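Side-chain contacts in dihydrodipicolinate synthase (PDB 1XKY), which probably catalyses the condensation of pyruvate with aspartate semialdehyde, the step that commits the pathway to lysine biosynthesis: residues V248-T251 with D252-M256; K37-N40 with Y41-N45; I154-D157 with T158-L162; S215-S218 with H219-N223. All blocks are in the same frame, centred on the assembly; numbering follows the deposited sequence.

All four contacts are local, within a helix or across the turn entering one, in a single TIM-barrel chain. Contact 4 is wholly buried, where the eighth strand of the barrel passes into helix 218-234; the other three are partly buried and each keeps a polar or charged side. Contact 4 touches contact 1, on the C-terminal helices that follow the barrel, and contact 2, on the helix after the first strand, with centres about 11 Å away in each case. Contact 3 stands apart, some 29 Å from contact 4 between centres and across the chain's centre. Contacts 1 and 2 lie late in their helices, whereas contacts 3 and 4 are helix starts, with serines at the turn.

Contact 1: V248-T251 with D252-M256; sequences VRVT and DSLFM
Late in helix 237-253 the backbone goes from a regular i to i+4 bond, Asp252 N to Val248 O at 3.0 Å, to the shorter i to i+3 link of Leu254 N to Thr251 O, also 3.0 Å, whose donor stands 61° out of the carbonyl plane. Between them the bonds of Ser253 N to Arg249 O, and of Ser253 N and Leu254 N to Val250 O, are weak. Val250 O also takes the hydroxyl of Ser253: with chi1 at 79° it folds back along the helix, and OG donates at 2.7 Å. Such a serine bond to the carbonyl three residues back, with i to i+3 backbone bonding, is common in the last turn of a helix. Val250 and Leu254 point the same way, CG1 to CD2 at 4.0 Å. The Phe255 ring turns its edge to the Thr251 carbonyl, CD2 3.2 Å from Thr251 O, while Thr251 CG2 lies 3.8 Å from CE2. Thr251 OG1 bonds to Leu247 O. The Asp252 carboxylate runs alongside Val248. Around this turn, Val250 packs on Val220 and Ile221 of helix 218-234, Ser253 and Leu254 meet Leu292 of helix 286-297, and Val248 and Arg249 reach Leu179 and Glu186 of a second subunit.

Contact 2: K37-N40 with Y41-N45; sequences KLVN and YLIDN
Leu38 O lies at the edge of the Tyr41 ring, near its plane, while one face carries the amide nitrogen of Asn45, 3.2 Å above the plane and offset toward the rim. Helix 32-44 is the crossover of the beta-alpha-beta unit joining strands 16-19 and 49-52, the first two of the TIM barrel. The ring stands there because Tyr41 CG is anti to its backbone N (chi1 169°). The amide over the ring is also bonded: ND2 donates to Tyr41 O at 2.8 Å, with the oxygen only 4° out of the amide plane, which fixes the rotation of the group. Toward the barrel, Leu38 and Leu42 cross obliquely, CD1 of the first 4.1 Å from CG of the second. Val39 and Ile43 instead run alongside one another, CG1 to CD1 at 3.9 Å, with Val39 also packing on helix 64-78. Asn40 OD1 accepts from Arg81 NH2; on a different side the Tyr41 hydroxyl makes a weak bond with His219 O. Four i to i+4 bonds hold the backbone, the last the most bent. There Asp44 N donates to Asn40 O at 3.1 Å, while Asp44 OD2, an acceptor like that oxygen, stays 3.4 Å from it without a bond.

Contact 3: I154-D157 with T158-L162; sequences ISVD and TVVRL
Ile154 presses its CG2 methyl between two residues of the first helical turn, 3.5 Å from Val159 CG2 and 3.7 Å from Thr158 CG2, crossing both side chains at about a right angle. This is the tight, buried part: Val159 CG2, lying beside its own backbone N, is also 3.3 Å from Ser155 O, the carbonyl that accepts Val159 N. Ile154 goes on to Phe130 of helix 123-135, and Val159 to Ile171 in strand 168-173. Val156 and Val160, one turn apart, meet more loosely, CG1 to CG2 at 4.2 Å; partly exposed, they also pack on Ile184 and Lys187 of helix 178-187. Asp157 and Arg161 are on the solvent side, where the aliphatic start of the arginine covers a backbone oxygen, CG being 3.3 Å from Asp157 O. Ser155 holds the N-cap position of helix 156-163, its OG 3.0 Å from Thr158 OG1; Gln123 OE1 bonds both Thr158 OG1 and Ser155 N. The helix runs on to Ser163, a ligand of a bound potassium ion. Chemically, the Asp157 carboxylate should suit the positive end of the helix dipole, and Arg161 makes a salt bridge to Glu124, which should offset its charge, with Tyr127 adding a cation-pi contact.

Contact 4: S215-S218 with H219-N223; sequences SVAS and HVIGN
His219 turns the edge of its imidazole back onto the carbonyl of Val216, CD2 standing only 2.9 Å from Val216 O with the oxygen near the ring plane. The fold-back follows from chi1 of -72°, which sets CG beside the histidine's own backbone N, and that N donates to the same oxygen at 3.1 Å. The same carbonyl thus receives the backbone N-H and lies close to the ring CD2, while the neighbouring ring nitrogen, NE2, bonds to Ala19 O. Ala217 and Ile221 meet on another side of the turn, CB to CG1 at 4.0 Å. Chi1 of 52° places Ile221 CG1 between its backbone N and carbonyl carbon, and so brings it 3.3 Å from Ala217 O. That oxygen is heavily used: Ile221 N reaches it in the carbonyl plane at 2.9 Å, and Val220 N at the same 2.9 Å from a position 45° above it. Ser215 caps the turn, OG accepting from Ser218 N at 2.9 Å and being held in turn by Asp199. A water donates to Ser218 O at 3.0 Å and accepts from Gly222 N, bridging the first turn. All this forms the passage from strand 212-215, which closes the barrel against strand 16-19, into helix 218-234; helix 237-253 covers Ala217 and Ile221 through Leu247, and helix 261-269 covers Val216 and His219 through Val263.

Contact 1: V248-T251 with D252-M256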
ATOM      1  N   VAL A 248      17.713  -3.545 -15.955  1.00 16.77           N
ATOM      2  CA  VAL A 248      16.654  -3.923 -15.009  1.00 17.41           C
ATOM      3  C   VAL A 248      17.042  -5.174 -14.222  1.00 17.74           C
ATOM      4  O   VAL A 248      16.890  -5.225 -13.001  1.00 18.00           O
ATOM      5  CB  VAL A 248      15.300  -4.173 -15.737  1.00 17.16           C
ATOM      6  CG1 VAL A 248      14.265  -4.787 -14.789  1.00 17.51           C
ATOM      7  CG2 VAL A 248      14.766  -2.879 -16.337  1.00 17.86           C
ATOM      8  N   ARG A 249      17.548  -6.166 -14.938  1.00 18.44           N
ATOM      9  CA  ARG A 249      17.967  -7.437 -14.356  1.00 18.99           C
ATOM     10  C   ARG A 249      19.106  -7.220 -13.359  1.00 18.26           C
ATOM     11  O   ARG A 249      19.043  -7.666 -12.208  1.00 17.19           O
ATOM     12  CB  ARG A 249      18.429  -8.361 -15.481  1.00 19.74           C
ATOM     13  CG  ARG A 249      18.455  -9.819 -15.145  1.00 22.86           C
ATOM     14  CD  ARG A 249      18.259 -10.647 -16.413  1.00 26.39           C
ATOM     15  NE  ARG A 249      19.280 -10.370 -17.425  1.00 29.55           N
ATOM     16  CZ  ARG A 249      20.536 -10.803 -17.354  1.00 31.09           C
ATOM     17  NH1 ARG A 249      20.950 -11.513 -16.311  1.00 32.56           N
ATOM     18  NH2 ARG A 249      21.392 -10.515 -18.324  1.00 32.74           N
ATOM     19  N   VAL A 250      20.146  -6.527 -13.812  1.00 17.74           N
ATOM     20  CA  VAL A 250      21.304  -6.243 -12.967  1.00 17.48           C
ATOM     21  C   VAL A 250      20.906  -5.422 -11.733  1.00 17.30           C
ATOM     22  O   VAL A 250      21.320  -5.730 -10.603  1.00 16.69           O
ATOM     23  CB  VAL A 250      22.422  -5.543 -13.780  1.00 17.65           C
ATOM     24  CG1 VAL A 250      23.511  -4.956 -12.864  1.00 17.30           C
ATOM     25  CG2 VAL A 250      23.021  -6.533 -14.781  1.00 17.27           C
ATOM     26  N   THR A 251      20.090  -4.398 -11.948  1.00 17.31           N
ATOM     27  CA  THR A 251      19.658  -3.534 -10.858  1.00 17.54           C
ATOM     28  C   THR A 251      18.871  -4.295  -9.796  1.00 17.80           C
ATOM     29  O   THR A 251      19.150  -4.159  -8.605  1.00 18.00           O
ATOM     30  CB  THR A 251      18.837  -2.339 -11.372  1.00 17.65           C
ATOM     31  OG1 THR A 251      19.649  -1.577 -12.274  1.00 18.16           O
ATOM     32  CG2 THR A 251      18.430  -1.448 -10.217  1.00 17.45           C
ATOM     33  N   ASP A 252      17.915  -5.111 -10.222  1.00 18.25           N
ATOM     34  CA  ASP A 252      17.138  -5.922  -9.281  1.00 18.93           C
ATOM     35  C   ASP A 252      18.041  -6.751  -8.356  1.00 18.48           C
ATOM     36  O   ASP A 252      17.783  -6.845  -7.154  1.00 18.22           O
ATOM     37  CB  ASP A 252      16.156  -6.839 -10.025  1.00 19.34           C
ATOM     38  CG  ASP A 252      14.954  -6.092 -10.579  1.00 22.03           C
ATOM     39  OD1 ASP A 252      14.750  -4.903 -10.228  1.00 25.05           O
ATOM     40  OD2 ASP A 252      14.202  -6.703 -11.372  1.00 26.36           O
ATOM     41  N   SER A 253      19.104  -7.324  -8.918  1.00 18.35           N
ATOM     42  CA  SER A 253      20.005  -8.198  -8.160  1.00 18.11           C
ATOM     43  C   SER A 253      20.813  -7.428  -7.110  1.00 18.05           C
ATOM     44  O   SER A 253      21.268  -8.010  -6.123  1.00 17.58           O
ATOM     45  CB  SER A 253      20.944  -8.959  -9.103  1.00 17.98           C
ATOM     46  OG  SER A 253      22.025  -8.154  -9.535  1.00 18.63           O
ATOM     47  N   LEU A 254      20.974  -6.122  -7.340  1.00 17.79           N
ATOM     48  CA  LEU A 254      21.716  -5.217  -6.448  1.00 18.11           C
ATOM     49  C   LEU A 254      20.882  -4.698  -5.260  1.00 18.11           C
ATOM     50  O   LEU A 254      21.411  -4.031  -4.361  1.00 17.89           O
ATOM     51  CB  LEU A 254      22.251  -4.030  -7.264  1.00 18.14           C
ATOM     52  CG  LEU A 254      23.690  -3.986  -7.811  1.00 19.32           C
ATOM     53  CD1 LEU A 254      24.427  -5.303  -7.816  1.00 19.24           C
ATOM     54  CD2 LEU A 254      23.697  -3.312  -9.189  1.00 19.18           C
ATOM     55  N   PHE A 255      19.584  -5.000  -5.257  1.00 18.55           N
ATOM     56  CA  PHE A 255      18.693  -4.587  -4.177  1.00 19.16           C
ATOM     57  C   PHE A 255      17.950  -5.753  -3.512  1.00 20.09           C
ATOM     58  O   PHE A 255      16.945  -5.531  -2.829  1.00 20.22           O
ATOM     59  CB  PHE A 255      17.697  -3.546  -4.704  1.00 19.38           C
ATOM     60  CG  PHE A 255      18.325  -2.219  -5.038  1.00 18.98           C
ATOM     61  CD1 PHE A 255      18.392  -1.210  -4.087  1.00 19.57           C
ATOM     62  CD2 PHE A 255      18.836  -1.976  -6.308  1.00 19.84           C
ATOM     63  CE1 PHE A 255      18.969   0.022  -4.389  1.00 19.73           C
ATOM     64  CE2 PHE A 255      19.418  -0.747  -6.628  1.00 19.44           C
ATOM     65  CZ  PHE A 255      19.483   0.258  -5.662  1.00 20.22           C
ATOM     66  N   MET A 256      18.441  -6.981  -3.691  1.00 20.76           N
ATOM     67  CA  MET A 256      17.847  -8.147  -3.016  1.00 21.72           C
ATOM     68  C   MET A 256      18.227  -8.206  -1.535  1.00 21.77           C
ATOM     69  O   MET A 256      17.520  -8.813  -0.733  1.00 22.75           O
ATOM     70  CB  MET A 256      18.245  -9.456  -3.703  1.00 22.30           C
ATOM     71  CG  MET A 256      17.685  -9.640  -5.107  1.00 24.14           C
ATOM     72  SD  MET A 256      15.920  -9.330  -5.213  1.00 29.45           S
ATOM     73  CE  MET A 256      15.266 -10.700  -4.258  1.00 28.76           C
TER

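Contact 2: K37-N40 with Y41-N45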
ATOM      1  N   LYS A  37      40.908   4.870  -6.449  1.00 16.23           N
ATOM      2  CA  LYS A  37      40.731   3.860  -7.490  1.00 17.15           C
ATOM      3  C   LYS A  37      39.300   3.864  -8.031  1.00 16.52           C
ATOM      4  O   LYS A  37      39.087   3.832  -9.250  1.00 15.25           O
ATOM      5  CB  LYS A  37      41.090   2.468  -6.966  1.00 18.16           C
ATOM      6  CG  LYS A  37      41.215   1.421  -8.062  1.00 21.56           C
ATOM      7  CD  LYS A  37      41.280  -0.007  -7.503  1.00 25.91           C
ATOM      8  CE  LYS A  37      42.651  -0.378  -6.952  1.00 28.38           C
ATOM      9  NZ  LYS A  37      42.807  -0.049  -5.503  1.00 31.09           N
ATOM     10  N   LEU A  38      38.327   3.929  -7.123  1.00 15.93           N
ATOM     11  CA  LEU A  38      36.913   3.874  -7.503  1.00 15.81           C
ATOM     12  C   LEU A  38      36.487   5.086  -8.324  1.00 15.49           C
ATOM     13  O   LEU A  38      35.786   4.942  -9.319  1.00 15.63           O
ATOM     14  CB  LEU A  38      36.015   3.758  -6.260  1.00 15.57           C
ATOM     15  CG  LEU A  38      34.500   3.804  -6.527  1.00 14.77           C
ATOM     16  CD1 LEU A  38      34.081   2.647  -7.404  1.00 15.23           C
ATOM     17  CD2 LEU A  38      33.720   3.791  -5.218  1.00 15.88           C
ATOM     18  N   VAL A  39      36.894   6.277  -7.890  1.00 15.60           N
ATOM     19  CA  VAL A  39      36.563   7.519  -8.605  1.00 15.58           C
ATOM     20  C   VAL A  39      37.092   7.482 -10.041  1.00 15.87           C
ATOM     21  O   VAL A  39      36.363   7.791 -10.989  1.00 15.36           O
ATOM     22  CB  VAL A  39      37.102   8.764  -7.872  1.00 15.53           C
ATOM     23  CG1 VAL A  39      37.013  10.003  -8.754  1.00 15.19           C
ATOM     24  CG2 VAL A  39      36.329   8.995  -6.568  1.00 15.61           C
ATOM     25  N   ASN A  40      38.345   7.072 -10.201  1.00 16.22           N
ATOM     26  CA  ASN A  40      38.942   6.987 -11.544  1.00 16.76           C
ATOM     27  C   ASN A  40      38.259   5.949 -12.430  1.00 16.78           C
ATOM     28  O   ASN A  40      38.013   6.194 -13.626  1.00 16.13           O
ATOM     29  CB  ASN A  40      40.443   6.720 -11.443  1.00 16.77           C
ATOM     30  CG  ASN A  40      41.212   7.958 -11.031  1.00 17.71           C
ATOM     31  OD1 ASN A  40      41.027   9.029 -11.609  1.00 17.56           O
ATOM     32  ND2 ASN A  40      42.068   7.825 -10.029  1.00 18.31           N
ATOM     33  N   TYR A  41      37.945   4.804 -11.829  1.00 16.75           N
ATOM     34  CA  TYR A  41      37.181   3.767 -12.514  1.00 17.13           C
ATOM     35  C   TYR A  41      35.837   4.305 -13.043  1.00 16.48           C
ATOM     36  O   TYR A  41      35.499   4.134 -14.226  1.00 16.11           O
ATOM     37  CB  TYR A  41      36.962   2.554 -11.598  1.00 17.47           C
ATOM     38  CG  TYR A  41      35.951   1.582 -12.174  1.00 18.43           C
ATOM     39  CD1 TYR A  41      36.337   0.604 -13.087  1.00 19.52           C
ATOM     40  CD2 TYR A  41      34.602   1.684 -11.846  1.00 18.39           C
ATOM     41  CE1 TYR A  41      35.406  -0.270 -13.645  1.00 21.43           C
ATOM     42  CE2 TYR A  41      33.661   0.811 -12.387  1.00 20.56           C
ATOM     43  CZ  TYR A  41      34.064  -0.164 -13.291  1.00 21.86           C
ATOM     44  OH  TYR A  41      33.123  -1.029 -13.837  1.00 21.72           O
ATOM     45  N   LEU A  42      35.078   4.969 -12.178  1.00 16.17           N
ATOM     46  CA  LEU A  42      33.756   5.473 -12.576  1.00 15.54           C
ATOM     47  C   LEU A  42      33.850   6.447 -13.744  1.00 15.91           C
ATOM     48  O   LEU A  42      33.114   6.324 -14.724  1.00 14.95           O
ATOM     49  CB  LEU A  42      33.031   6.126 -11.392  1.00 15.05           C
ATOM     50  CG  LEU A  42      32.638   5.158 -10.268  1.00 14.40           C
ATOM     51  CD1 LEU A  42      32.067   5.937  -9.084  1.00 13.41           C
ATOM     52  CD2 LEU A  42      31.671   4.100 -10.762  1.00 13.09           C
ATOM     53  N   ILE A  43      34.780   7.393 -13.648  1.00 16.63           N
ATOM     54  CA  ILE A  43      34.960   8.395 -14.691  1.00 17.46           C
ATOM     55  C   ILE A  43      35.323   7.768 -16.056  1.00 17.50           C
ATOM     56  O   ILE A  43      34.881   8.263 -17.092  1.00 17.62           O
ATOM     57  CB  ILE A  43      35.971   9.486 -14.251  1.00 17.62           C
ATOM     58  CG1 ILE A  43      35.383  10.297 -13.084  1.00 18.50           C
ATOM     59  CG2 ILE A  43      36.316  10.414 -15.406  1.00 18.31           C
ATOM     60  CD1 ILE A  43      36.374  11.246 -12.413  1.00 19.52           C
ATOM     61  N   ASP A  44      36.079   6.674 -16.044  1.00 17.48           N
ATOM     62  CA  ASP A  44      36.421   5.943 -17.281  1.00 17.94           C
ATOM     63  C   ASP A  44      35.348   4.957 -17.729  1.00 17.62           C
ATOM     64  O   ASP A  44      35.480   4.344 -18.792  1.00 17.74           O
ATOM     65  CB  ASP A  44      37.735   5.180 -17.109  1.00 18.31           C
ATOM     66  CG  ASP A  44      38.923   6.097 -16.893  0.70 19.40           C
ATOM     67  OD1 ASP A  44      38.845   7.296 -17.244  0.70 19.91           O
ATOM     68  OD2 ASP A  44      39.940   5.607 -16.357  0.70 21.91           O
ATOM     69  N   ASN A  45      34.287   4.816 -16.931  1.00 17.11           N
ATOM     70  CA  ASN A  45      33.201   3.887 -17.219  1.00 16.65           C
ATOM     71  C   ASN A  45      31.825   4.566 -17.289  1.00 15.98           C
ATOM     72  O   ASN A  45      30.833   4.032 -16.812  1.00 15.75           O
ATOM     73  CB  ASN A  45      33.224   2.740 -16.199  1.00 16.61           C
ATOM     74  CG  ASN A  45      34.315   1.729 -16.497  1.00 16.99           C
ATOM     75  OD1 ASN A  45      34.085   0.774 -17.235  1.00 18.46           O
ATOM     76  ND2 ASN A  45      35.516   1.950 -15.962  1.00 16.87           N
TER

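Contact 3: I154-D157 with T158-L162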
ATOM      1  N   ILE A 154       8.002  14.710  -1.803  1.00 17.98           N
ATOM      2  CA  ILE A 154       7.929  16.071  -2.321  1.00 17.47           C
ATOM      3  C   ILE A 154       6.934  16.171  -3.472  1.00 17.16           C
ATOM      4  O   ILE A 154       7.219  15.743  -4.591  1.00 16.58           O
ATOM      5  CB  ILE A 154       9.320  16.549  -2.780  1.00 17.19           C
ATOM      6  CG1 ILE A 154      10.408  15.967  -1.877  1.00 18.28           C
ATOM      7  CG2 ILE A 154       9.384  18.068  -2.791  1.00 17.15           C
ATOM      8  CD1 ILE A 154      11.795  16.491  -2.177  1.00 18.59           C
ATOM      9  N   SER A 155       5.766  16.739  -3.191  1.00 17.16           N
ATOM     10  CA  SER A 155       4.721  16.880  -4.197  1.00 17.33           C
ATOM     11  C   SER A 155       5.227  17.645  -5.415  1.00 17.29           C
ATOM     12  O   SER A 155       6.189  18.407  -5.325  1.00 16.95           O
ATOM     13  CB  SER A 155       3.498  17.585  -3.604  1.00 17.25           C
ATOM     14  OG  SER A 155       3.702  18.985  -3.533  1.00 17.14           O
ATOM     15  N   VAL A 156       4.573  17.435  -6.553  1.00 17.67           N
ATOM     16  CA  VAL A 156       4.900  18.170  -7.773  1.00 18.07           C
ATOM     17  C   VAL A 156       4.892  19.677  -7.504  1.00 18.29           C
ATOM     18  O   VAL A 156       5.827  20.379  -7.874  1.00 17.84           O
ATOM     19  CB  VAL A 156       3.918  17.827  -8.931  1.00 18.27           C
ATOM     20  CG1 VAL A 156       4.114  18.785 -10.112  1.00 18.95           C
ATOM     21  CG2 VAL A 156       4.081  16.359  -9.367  1.00 18.84           C
ATOM     22  N   ASP A 157       3.838  20.155  -6.844  1.00 18.64           N
ATOM     23  CA  ASP A 157       3.691  21.572  -6.507  1.00 19.30           C
ATOM     24  C   ASP A 157       4.864  22.107  -5.686  1.00 18.37           C
ATOM     25  O   ASP A 157       5.385  23.187  -5.961  1.00 17.72           O
ATOM     26  CB  ASP A 157       2.376  21.806  -5.754  1.00 20.15           C
ATOM     27  CG  ASP A 157       1.142  21.744  -6.665  1.00 24.24           C
ATOM     28  OD1 ASP A 157       1.282  21.628  -7.921  1.00 30.03           O
ATOM     29  OD2 ASP A 157       0.016  21.816  -6.114  1.00 28.86           O
ATOM     30  N   THR A 158       5.281  21.349  -4.682  1.00 17.56           N
ATOM     31  CA  THR A 158       6.403  21.751  -3.845  1.00 17.28           C
ATOM     32  C   THR A 158       7.704  21.822  -4.651  1.00 17.21           C
ATOM     33  O   THR A 158       8.495  22.760  -4.479  1.00 16.98           O
ATOM     34  CB  THR A 158       6.549  20.812  -2.642  1.00 17.50           C
ATOM     35  OG1 THR A 158       5.349  20.877  -1.863  1.00 17.03           O
ATOM     36  CG2 THR A 158       7.758  21.202  -1.766  1.00 17.11           C
ATOM     37  N   VAL A 159       7.901  20.861  -5.556  1.00 17.14           N
ATOM     38  CA  VAL A 159       9.092  20.841  -6.408  1.00 17.47           C
ATOM     39  C   VAL A 159       9.106  22.034  -7.343  1.00 17.67           C
ATOM     40  O   VAL A 159      10.144  22.673  -7.520  1.00 17.29           O
ATOM     41  CB  VAL A 159       9.226  19.529  -7.223  1.00 17.29           C
ATOM     42  CG1 VAL A 159      10.424  19.604  -8.179  1.00 17.20           C
ATOM     43  CG2 VAL A 159       9.391  18.353  -6.289  1.00 17.27           C
ATOM     44  N   VAL A 160       7.946  22.347  -7.917  1.00 17.83           N
ATOM     45  CA  VAL A 160       7.819  23.503  -8.796  1.00 18.10           C
ATOM     46  C   VAL A 160       8.156  24.793  -8.032  1.00 17.81           C
ATOM     47  O   VAL A 160       8.944  25.598  -8.507  1.00 17.75           O
ATOM     48  CB  VAL A 160       6.403  23.604  -9.440  1.00 17.98           C
ATOM     49  CG1 VAL A 160       6.246  24.931 -10.204  1.00 19.39           C
ATOM     50  CG2 VAL A 160       6.139  22.430 -10.375  1.00 18.03           C
ATOM     51  N   ARG A 161       7.567  24.985  -6.856  1.00 18.03           N
ATOM     52  CA  ARG A 161       7.879  26.166  -6.032  1.00 18.34           C
ATOM     53  C   ARG A 161       9.380  26.253  -5.744  1.00 18.21           C
ATOM     54  O   ARG A 161       9.985  27.316  -5.881  1.00 18.87           O
ATOM     55  CB  ARG A 161       7.118  26.149  -4.709  1.00 18.31           C
ATOM     56  CG  ARG A 161       5.614  26.275  -4.818  1.00 19.36           C
ATOM     57  CD  ARG A 161       4.974  26.072  -3.453  1.00 20.80           C
ATOM     58  NE  ARG A 161       5.339  27.129  -2.511  1.00 21.76           N
ATOM     59  CZ  ARG A 161       5.251  27.033  -1.186  1.00 22.82           C
ATOM     60  NH1 ARG A 161       4.815  25.923  -0.618  1.00 23.88           N
ATOM     61  NH2 ARG A 161       5.601  28.056  -0.423  1.00 24.19           N
ATOM     62  N   LEU A 162       9.979  25.130  -5.345  1.00 17.99           N
ATOM     63  CA  LEU A 162      11.410  25.095  -5.050  1.00 17.81           C
ATOM     64  C   LEU A 162      12.272  25.400  -6.288  1.00 17.85           C
ATOM     65  O   LEU A 162      13.297  26.077  -6.176  1.00 17.23           O
ATOM     66  CB  LEU A 162      11.800  23.762  -4.399  1.00 17.75           C
ATOM     67  CG  LEU A 162      11.292  23.608  -2.961  1.00 17.90           C
ATOM     68  CD1 LEU A 162      11.476  22.184  -2.461  1.00 18.60           C
ATOM     69  CD2 LEU A 162      11.972  24.596  -2.023  1.00 17.70           C
TER

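Contact 4: S215-S218 with H219-N223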
ATOM      1  N   SER A 215      22.546   6.903 -10.533  1.00 14.28           N
ATOM      2  CA  SER A 215      22.618   5.462 -10.739  1.00 14.34           C
ATOM      3  C   SER A 215      23.363   4.755  -9.613  1.00 14.04           C
ATOM      4  O   SER A 215      24.282   5.294  -9.041  1.00 14.36           O
ATOM      5  CB  SER A 215      23.281   5.126 -12.081  1.00 14.12           C
ATOM      6  OG  SER A 215      23.402   3.748 -12.299  1.00 14.16           O
ATOM      7  N   VAL A 216      22.946   3.532  -9.337  1.00 13.98           N
ATOM      8  CA  VAL A 216      23.741   2.584  -8.593  1.00 13.70           C
ATOM      9  C   VAL A 216      24.406   1.535  -9.492  1.00 13.38           C
ATOM     10  O   VAL A 216      25.558   1.205  -9.312  1.00 13.41           O
ATOM     11  CB  VAL A 216      22.895   1.919  -7.490  1.00 13.77           C
ATOM     12  CG1 VAL A 216      23.593   0.752  -6.881  1.00 13.82           C
ATOM     13  CG2 VAL A 216      22.516   2.940  -6.439  1.00 14.14           C
ATOM     14  N   ALA A 217      23.652   1.036 -10.459  1.00 13.32           N
ATOM     15  CA  ALA A 217      24.136   0.021 -11.415  1.00 13.17           C
ATOM     16  C   ALA A 217      25.350   0.446 -12.238  1.00 13.25           C
ATOM     17  O   ALA A 217      26.120  -0.398 -12.695  1.00 13.23           O
ATOM     18  CB  ALA A 217      23.011  -0.399 -12.349  1.00 13.22           C
ATOM     19  N   SER A 218      25.498   1.751 -12.438  1.00 13.69           N
ATOM     20  CA  SER A 218      26.654   2.324 -13.123  1.00 14.12           C
ATOM     21  C   SER A 218      28.002   1.928 -12.503  1.00 14.08           C
ATOM     22  O   SER A 218      29.024   2.036 -13.162  1.00 14.43           O
ATOM     23  CB  SER A 218      26.533   3.846 -13.128  1.00 13.94           C
ATOM     24  OG  SER A 218      26.465   4.315 -11.798  1.00 15.25           O
ATOM     25  N   HIS A 219      28.008   1.500 -11.237  1.00 14.60           N
ATOM     26  CA  HIS A 219      29.209   0.911 -10.631  1.00 14.50           C
ATOM     27  C   HIS A 219      29.709  -0.335 -11.378  1.00 14.99           C
ATOM     28  O   HIS A 219      30.903  -0.614 -11.356  1.00 15.53           O
ATOM     29  CB  HIS A 219      28.966   0.506  -9.176  1.00 14.53           C
ATOM     30  CG  HIS A 219      28.842   1.653  -8.221  1.00 13.85           C
ATOM     31  ND1 HIS A 219      29.925   2.182  -7.557  1.00 15.24           N
ATOM     32  CD2 HIS A 219      27.756   2.323  -7.762  1.00 11.84           C
ATOM     33  CE1 HIS A 219      29.518   3.151  -6.756  1.00 13.24           C
ATOM     34  NE2 HIS A 219      28.206   3.254  -6.859  1.00 13.02           N
ATOM     35  N   VAL A 220      28.801  -1.093 -11.995  1.00 15.10           N
ATOM     36  CA  VAL A 220      29.161  -2.341 -12.671  1.00 15.43           C
ATOM     37  C   VAL A 220      28.839  -2.397 -14.166  1.00 15.46           C
ATOM     38  O   VAL A 220      29.509  -3.118 -14.902  1.00 15.15           O
ATOM     39  CB  VAL A 220      28.549  -3.592 -11.971  1.00 15.69           C
ATOM     40  CG1 VAL A 220      29.197  -3.796 -10.605  1.00 16.17           C
ATOM     41  CG2 VAL A 220      27.018  -3.490 -11.852  1.00 16.53           C
ATOM     42  N   ILE A 221      27.831  -1.654 -14.619  1.00 15.42           N
ATOM     43  CA  ILE A 221      27.476  -1.669 -16.041  1.00 15.28           C
ATOM     44  C   ILE A 221      27.330  -0.259 -16.618  1.00 15.02           C
ATOM     45  O   ILE A 221      26.475  -0.011 -17.454  1.00 14.70           O
ATOM     46  CB  ILE A 221      26.199  -2.507 -16.303  1.00 15.23           C
ATOM     47  CG1 ILE A 221      25.059  -2.061 -15.377  1.00 15.84           C
ATOM     48  CG2 ILE A 221      26.502  -4.005 -16.131  1.00 15.55           C
ATOM     49  CD1 ILE A 221      23.666  -2.474 -15.863  1.00 16.34           C
ATOM     50  N   GLY A 222      28.201   0.648 -16.189  1.00 15.26           N
ATOM     51  CA  GLY A 222      28.196   2.018 -16.682  1.00 15.32           C
ATOM     52  C   GLY A 222      28.369   2.115 -18.189  1.00 15.33           C
ATOM     53  O   GLY A 222      27.697   2.918 -18.832  1.00 14.51           O
ATOM     54  N   ASN A 223      29.265   1.307 -18.761  1.00 15.67           N
ATOM     55  CA  ASN A 223      29.485   1.371 -20.214  1.00 15.97           C
ATOM     56  C   ASN A 223      28.229   0.926 -20.966  1.00 15.71           C
ATOM     57  O   ASN A 223      27.867   1.521 -21.984  1.00 15.45           O
ATOM     58  CB  ASN A 223      30.703   0.549 -20.657  1.00 16.00           C
ATOM     59  CG  ASN A 223      32.042   1.189 -20.261  1.00 16.82           C
ATOM     60  OD1 ASN A 223      32.146   2.401 -20.066  1.00 17.85           O
ATOM     61  ND2 ASN A 223      33.074   0.365 -20.167  1.00 19.19           N
TER
HETATM   62  O   HOH W   1      30.764   0.137 -14.610  1.00 13.45           O